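Local coordinates for protein inorganic polyphosphate/ATP-glucomannokinase (Arthrobacter sp., PDB 1WOQ) that transfers a phosphoryl group from inorganic polyphosphate or ATP to glucose and probably mannose, as a sugar kinase of the ROK family, at residues Val80-Ile85 / Gly89-Ala94; Asp105-Leu110 / Pro117-Asn122. All blocks are in the same frame, centred on the assembly; numbering follows the deposited sequence.

Strand 78-82 runs to the glucose and gives way to the turn at P83 and G84. The chain then doubles back through strands 86-87 and 90-91, and contact 1 closes this short loop. Helix 106-114 follows, and strand 118-122 returns beside strand 78-82. Contact 2 closes this second loop, so the two contacts lie in series, with centres about 9 Å apart. They also meet directly: the V80 O to I121 N distance is 2.9 Å, a probable backbone hydrogen bond between the neighbouring strands. G84 O and N122 ND2 probably bond too, linking two residues of the sugar pocket.

Contact 1 (Val80-Ile85 / Gly89-Ala94); sequences VTFPGI and GVVHSA. With BGC (beta-D-glucopyranose), chain C.
F82 lies against V91. From CB the chain swings to CG anti to the backbone N (chi1 -175°), which sets the ring beside V91. F82 CD2 is 4.0 Å from V91 CG2. F82 CE2 goes further in, with V91 CG1 at 3.5 Å. CZ brushes V91 CG1 as well. V91 CG2 sits over one ring face, a CH-pi contact offset toward the rim. P83 CD covers the opposite face, and S93 O lies at the edge in the ring plane. With an alanine at F82, V91 would probably lose the ring its methyl groups rest on, opening a gap there.

I85 N donates to S93 OG at 2.8 Å, a fairly straight bond. I85 O accepts from H92 N, also at 2.8 Å and nearly straight at 169°. I85 CG2 lies 3.9 Å from H92 CB, the two side chains crossing at about a right angle, while I85 CG1 and CD1 run past S93. S93 OG stands between its own backbone N and carbonyl carbon (chi1 72°), which brings it up to I85 N. The same OG bonds a water, which donates to P83 O. The water oxygen lies 2.8 Å from glucose O2 and bonds it too. The serine is thus a second-shell link to the sugar. H92 ND1 folds back to V90 O, above the carbonyl plane.

P83 centres an inverse gamma turn at the end of strand 78-82. F82 also touches V120 of strand 118-122 and I106 of helix 106-114. V91 packs on I106 too, so strand 90-91 lies against that helix.

Contact 2 (Asp105-Leu110 / Pro117-Asn122); sequences DIDALL and PVEVIN. With BGC (beta-D-glucopyranose), chain C.
V118 O stands almost straight over one face of the D107 carboxylate, 3.5 Å from D107 CG. V120 N lies on the same side of that plane and meets D107 OD1 on the syn side at 2.9 Å, 29° out of the plane. The bond angle is 153°. D107 OD2 takes a hydrogen from a water at 2.8 Å, and the same water donates to V120 O. The two oxygens thus hold both the N-H and, through water, the C=O of one strand residue. CG of D107 is anti to its carbonyl carbon (chi1 -84°), which carries the carboxylate across to the strand. The carboxylate of D105 faces its own helix instead. A108 N donates to D105 OD1 at 3.0 Å from above the carboxylate plane, an N-cap bond. The amide of N122, at the far end of the strand, faces the glucose. N122 ND2 makes two weak bonds, to glucose O3 at 3.0 Å and to O4 at 3.3 Å.

Beside D107 the packing is apolar. I106 CG2 meets V120 CG2 at 3.5 Å, and the two side chains cross at about a right angle. L110 lays its CB against V118 CG1, 3.6 Å away. Its CD1 reaches on to V118 CG1 and V120 CG2. V118 and V120, two apart on the strand, both turn their CB toward the helix.

Helix 106-114 runs roughly antiparallel to strand 118-122. Strand 78-82, helix 106-114 and strand 118-122 form a beta-alpha-beta crossover, the strands parallel neighbours in the sheet, with the hairpin 86-91 inserted before the helix. This layering belongs to the actin-like ATPase fold of ROK kinases. N122 closes the strand at the sugar pocket, and its OD1 caps helix 123-134 through D125 N.

Contact 1 (Val80-Ile85 / Gly89-Ala94)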
loop_
_atom_site.group_PDB
_atom_site.type_symbol
_atom_site.label_atom_id
_atom_site.label_comp_id
_atom_site.label_asym_id
_atom_site.label_seq_id
_atom_site.Cartn_x
_atom_site.Cartn_y
_atom_site.Cartn_z
ATOM N N VAL A 80 -8.388 -2.362 6.360
ATOM C CA VAL A 80 -8.107 -3.142 5.158
ATOM C C VAL A 80 -7.631 -2.237 4.032
ATOM O O VAL A 80 -8.124 -1.119 3.890
ATOM C CB VAL A 80 -9.384 -3.875 4.687
ATOM C CG1 VAL A 80 -9.082 -4.740 3.476
ATOM C CG2 VAL A 80 -9.952 -4.712 5.830
ATOM N N THR A 81 -6.674 -2.709 3.238
ATOM C CA THR A 81 -6.186 -1.912 2.115
ATOM C C THR A 81 -6.790 -2.420 0.818
ATOM O O THR A 81 -7.256 -3.556 0.733
ATOM C CB THR A 81 -4.654 -1.983 1.952
ATOM O OG1 THR A 81 -4.285 -3.284 1.473
ATOM C CG2 THR A 81 -3.952 -1.706 3.279
ATOM N N PHE A 82 -6.768 -1.572 -0.201
ATOM C CA PHE A 82 -7.300 -1.935 -1.504
ATOM C C PHE A 82 -6.539 -1.124 -2.541
ATOM O O PHE A 82 -6.326 0.072 -2.359
ATOM C CB PHE A 82 -8.788 -1.613 -1.591
ATOM C CG PHE A 82 -9.417 -2.078 -2.866
ATOM C CD1 PHE A 82 -9.878 -3.382 -2.990
ATOM C CD2 PHE A 82 -9.486 -1.231 -3.967
ATOM C CE1 PHE A 82 -10.400 -3.838 -4.197
ATOM C CE2 PHE A 82 -10.006 -1.679 -5.177
ATOM C CZ PHE A 82 -10.461 -2.983 -5.291
ATOM N N PRO A 83 -6.132 -1.761 -3.650
ATOM C CA PRO A 83 -5.383 -1.071 -4.700
ATOM C C PRO A 83 -6.200 -0.153 -5.604
ATOM O O PRO A 83 -6.275 -0.371 -6.807
ATOM C CB PRO A 83 -4.748 -2.223 -5.467
ATOM C CG PRO A 83 -5.835 -3.245 -5.439
ATOM C CD PRO A 83 -6.327 -3.183 -3.997
ATOM N N GLY A 84 -6.799 0.877 -5.020
ATOM C CA GLY A 84 -7.578 1.815 -5.807
ATOM C C GLY A 84 -7.996 3.028 -4.996
ATOM O O GLY A 84 -7.740 3.098 -3.794
ATOM N N ILE A 85 -8.631 3.991 -5.655
ATOM C CA ILE A 85 -9.105 5.193 -4.980
ATOM C C ILE A 85 -10.254 4.798 -4.053
ATOM O O ILE A 85 -11.192 4.116 -4.476
ATOM C CB ILE A 85 -9.639 6.231 -5.997
ATOM C CG1 ILE A 85 -8.511 6.684 -6.927
ATOM C CG2 ILE A 85 -10.243 7.422 -5.263
ATOM C CD1 ILE A 85 -8.998 7.530 -8.109
ATOM N N GLY A 89 -15.466 4.906 1.807
ATOM C CA GLY A 89 -15.628 3.462 1.725
ATOM C C GLY A 89 -16.007 2.873 0.378
ATOM O O GLY A 89 -16.281 1.676 0.284
ATOM N N VAL A 90 -16.009 3.695 -0.667
ATOM C CA VAL A 90 -16.376 3.229 -1.998
ATOM C C VAL A 90 -15.178 3.212 -2.943
ATOM O O VAL A 90 -14.369 4.138 -2.951
ATOM C CB VAL A 90 -17.497 4.117 -2.589
ATOM C CG1 VAL A 90 -17.856 3.653 -3.996
ATOM C CG2 VAL A 90 -18.726 4.053 -1.685
ATOM N N VAL A 91 -15.065 2.149 -3.732
ATOM C CA VAL A 91 -13.957 2.010 -4.678
ATOM C C VAL A 91 -14.211 2.828 -5.944
ATOM O O VAL A 91 -15.240 2.659 -6.602
ATOM C CB VAL A 91 -13.749 0.525 -5.062
ATOM C CG1 VAL A 91 -12.670 0.401 -6.133
ATOM C CG2 VAL A 91 -13.358 -0.282 -3.821
ATOM N N HIS A 92 -13.274 3.711 -6.288
ATOM C CA HIS A 92 -13.434 4.545 -7.474
ATOM C C HIS A 92 -12.447 4.269 -8.609
ATOM O O HIS A 92 -12.446 4.971 -9.622
ATOM C CB HIS A 92 -13.395 6.029 -7.093
ATOM C CG HIS A 92 -14.639 6.506 -6.409
ATOM N ND1 HIS A 92 -14.939 6.189 -5.103
ATOM C CD2 HIS A 92 -15.682 7.240 -6.865
ATOM C CE1 HIS A 92 -16.113 6.706 -4.782
ATOM N NE2 HIS A 92 -16.585 7.348 -5.834
ATOM N N SER A 93 -11.607 3.254 -8.442
ATOM C CA SER A 93 -10.670 2.867 -9.492
ATOM C C SER A 93 -10.308 1.406 -9.270
ATOM O O SER A 93 -10.315 0.927 -8.137
ATOM C CB SER A 93 -9.407 3.745 -9.478
ATOM O OG SER A 93 -8.573 3.459 -8.370
ATOM N N ALA A 94 -10.011 0.698 -10.353
ATOM C CA ALA A 94 -9.658 -0.717 -10.266
ATOM C C ALA A 94 -8.685 -1.031 -11.389
ATOM O O ALA A 94 -8.936 -1.904 -12.220
ATOM C CB ALA A 94 -10.916 -1.579 -10.399
HETATM C C2 BGC C . -3.559 1.629 -8.434
HETATM C C3 BGC C . -3.269 2.263 -7.067
HETATM C C4 BGC C . -2.422 1.308 -6.214
HETATM C C5 BGC C . -1.163 0.898 -6.993
HETATM C C6 BGC C . -0.298 -0.113 -6.264
HETATM C C1 BGC C . -2.235 1.237 -9.095
HETATM O O1 BGC C . -2.464 0.626 -10.317
HETATM O O2 BGC C . -4.257 2.550 -9.255
HETATM O O3 BGC C . -4.486 2.562 -6.399
HETATM O O4 BGC C . -2.046 1.949 -4.999
HETATM O O5 BGC C . -1.536 0.310 -8.259
HETATM O O6 BGC C . -1.051 -1.249 -5.866
HETATM O O HOH W 1 -6.776 1.375 -9.094
#

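Contact 2 (Asp105-Leu110 / Pro117-Asn122)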
loop_
_atom_site.group_PDB
_atom_site.type_symbol
_atom_site.label_atom_id
_atom_site.label_comp_id
_atom_site.label_asym_id
_atom_site.label_seq_id
_atom_site.Cartn_x
_atom_site.Cartn_y
_atom_site.Cartn_z
ATOM N N ASP A 105 -19.222 -0.458 -2.557
ATOM C CA ASP A 105 -19.041 0.050 -1.201
ATOM C C ASP A 105 -18.311 -1.082 -0.484
ATOM O O ASP A 105 -18.943 -1.982 0.080
ATOM C CB ASP A 105 -20.391 0.299 -0.527
ATOM C CG ASP A 105 -20.258 1.016 0.807
ATOM O OD1 ASP A 105 -19.214 0.858 1.485
ATOM O OD2 ASP A 105 -21.210 1.731 1.189
ATOM N N ILE A 106 -16.985 -1.048 -0.526
ATOM C CA ILE A 106 -16.184 -2.092 0.096
ATOM C C ILE A 106 -16.271 -2.092 1.625
ATOM O O ILE A 106 -16.189 -3.152 2.251
ATOM C CB ILE A 106 -14.706 -2.025 -0.403
ATOM C CG1 ILE A 106 -13.918 -3.228 0.124
ATOM C CG2 ILE A 106 -14.067 -0.700 -0.007
ATOM C CD1 ILE A 106 -12.541 -3.389 -0.532
ATOM N N ASP A 107 -16.456 -0.923 2.234
ATOM C CA ASP A 107 -16.586 -0.865 3.689
ATOM C C ASP A 107 -17.826 -1.646 4.107
ATOM O O ASP A 107 -17.775 -2.454 5.034
ATOM C CB ASP A 107 -16.707 0.584 4.175
ATOM C CG ASP A 107 -15.359 1.258 4.334
ATOM O OD1 ASP A 107 -14.365 0.737 3.784
ATOM O OD2 ASP A 107 -15.293 2.312 5.002
ATOM N N ALA A 108 -18.936 -1.405 3.411
ATOM C CA ALA A 108 -20.192 -2.092 3.712
ATOM C C ALA A 108 -20.054 -3.585 3.435
ATOM O O ALA A 108 -20.470 -4.419 4.237
ATOM C CB ALA A 108 -21.325 -1.508 2.867
ATOM N N LEU A 109 -19.475 -3.911 2.285
ATOM C CA LEU A 109 -19.268 -5.300 1.885
ATOM C C LEU A 109 -18.525 -6.101 2.951
ATOM O O LEU A 109 -18.963 -7.179 3.359
ATOM C CB LEU A 109 -18.459 -5.357 0.587
ATOM C CG LEU A 109 -18.032 -6.750 0.107
ATOM C CD1 LEU A 109 -19.228 -7.450 -0.520
ATOM C CD2 LEU A 109 -16.895 -6.634 -0.902
ATOM N N LEU A 110 -17.391 -5.573 3.399
ATOM C CA LEU A 110 -16.585 -6.277 4.385
ATOM C C LEU A 110 -17.151 -6.227 5.798
ATOM O O LEU A 110 -17.021 -7.192 6.553
ATOM C CB LEU A 110 -15.146 -5.748 4.353
ATOM C CG LEU A 110 -14.421 -5.948 3.012
ATOM C CD1 LEU A 110 -12.994 -5.403 3.101
ATOM C CD2 LEU A 110 -14.389 -7.434 2.653
ATOM N N PRO A 117 -16.994 -3.654 12.339
ATOM C CA PRO A 117 -16.653 -2.529 11.462
ATOM C C PRO A 117 -15.349 -2.717 10.687
ATOM O O PRO A 117 -14.344 -3.163 11.235
ATOM C CB PRO A 117 -16.603 -1.341 12.421
ATOM C CG PRO A 117 -16.270 -1.970 13.743
ATOM C CD PRO A 117 -17.105 -3.216 13.740
ATOM N N VAL A 118 -15.389 -2.379 9.405
ATOM C CA VAL A 118 -14.223 -2.490 8.536
ATOM C C VAL A 118 -14.090 -1.194 7.760
ATOM O O VAL A 118 -15.061 -0.707 7.176
ATOM C CB VAL A 118 -14.366 -3.644 7.519
ATOM C CG1 VAL A 118 -13.175 -3.648 6.564
ATOM C CG2 VAL A 118 -14.463 -4.969 8.242
ATOM N N GLU A 119 -12.888 -0.631 7.767
ATOM C CA GLU A 119 -12.625 0.605 7.049
ATOM C C GLU A 119 -11.450 0.403 6.115
ATOM O O GLU A 119 -10.353 0.032 6.541
ATOM C CB GLU A 119 -12.354 1.736 8.032
ATOM C CG GLU A 119 -13.605 2.150 8.783
ATOM C CD GLU A 119 -13.358 3.268 9.763
ATOM O OE1 GLU A 119 -12.682 4.246 9.387
ATOM O OE2 GLU A 119 -13.854 3.172 10.905
ATOM N N VAL A 120 -11.704 0.648 4.836
ATOM C CA VAL A 120 -10.710 0.469 3.794
ATOM C C VAL A 120 -9.964 1.753 3.459
ATOM O O VAL A 120 -10.502 2.860 3.573
ATOM C CB VAL A 120 -11.383 -0.083 2.509
ATOM C CG1 VAL A 120 -10.357 -0.275 1.403
ATOM C CG2 VAL A 120 -12.087 -1.405 2.823
ATOM N N ILE A 121 -8.712 1.587 3.056
ATOM C CA ILE A 121 -7.859 2.703 2.674
ATOM C C ILE A 121 -7.007 2.217 1.510
ATOM O O ILE A 121 -6.747 1.020 1.384
ATOM C CB ILE A 121 -6.941 3.128 3.840
ATOM C CG1 ILE A 121 -6.010 4.260 3.390
ATOM C CG2 ILE A 121 -6.145 1.926 4.340
ATOM C CD1 ILE A 121 -5.133 4.807 4.507
ATOM N N ASN A 122 -6.588 3.130 0.645
ATOM C CA ASN A 122 -5.752 2.731 -0.478
ATOM C C ASN A 122 -4.476 2.057 0.034
ATOM O O ASN A 122 -3.908 2.475 1.040
ATOM C CB ASN A 122 -5.398 3.949 -1.328
ATOM C CG ASN A 122 -4.346 3.638 -2.359
ATOM O OD1 ASN A 122 -3.160 3.880 -2.139
ATOM N ND2 ASN A 122 -4.768 3.076 -3.490
HETATM C C2 BGC C . -3.559 1.629 -8.434
HETATM C C3 BGC C . -3.269 2.263 -7.067
HETATM C C4 BGC C . -2.422 1.308 -6.214
HETATM C C5 BGC C . -1.163 0.898 -6.993
HETATM C C6 BGC C . -0.298 -0.113 -6.264
HETATM C C1 BGC C . -2.235 1.237 -9.095
HETATM O O1 BGC C . -2.464 0.626 -10.317
HETATM O O2 BGC C . -4.257 2.550 -9.255
HETATM O O3 BGC C . -4.486 2.562 -6.399
HETATM O O4 BGC C . -2.046 1.949 -4.999
HETATM O O5 BGC C . -1.536 0.310 -8.259
HETATM O O6 BGC C . -1.051 -1.249 -5.866
HETATM O O HOH W 2 -12.931 3.730 4.626
#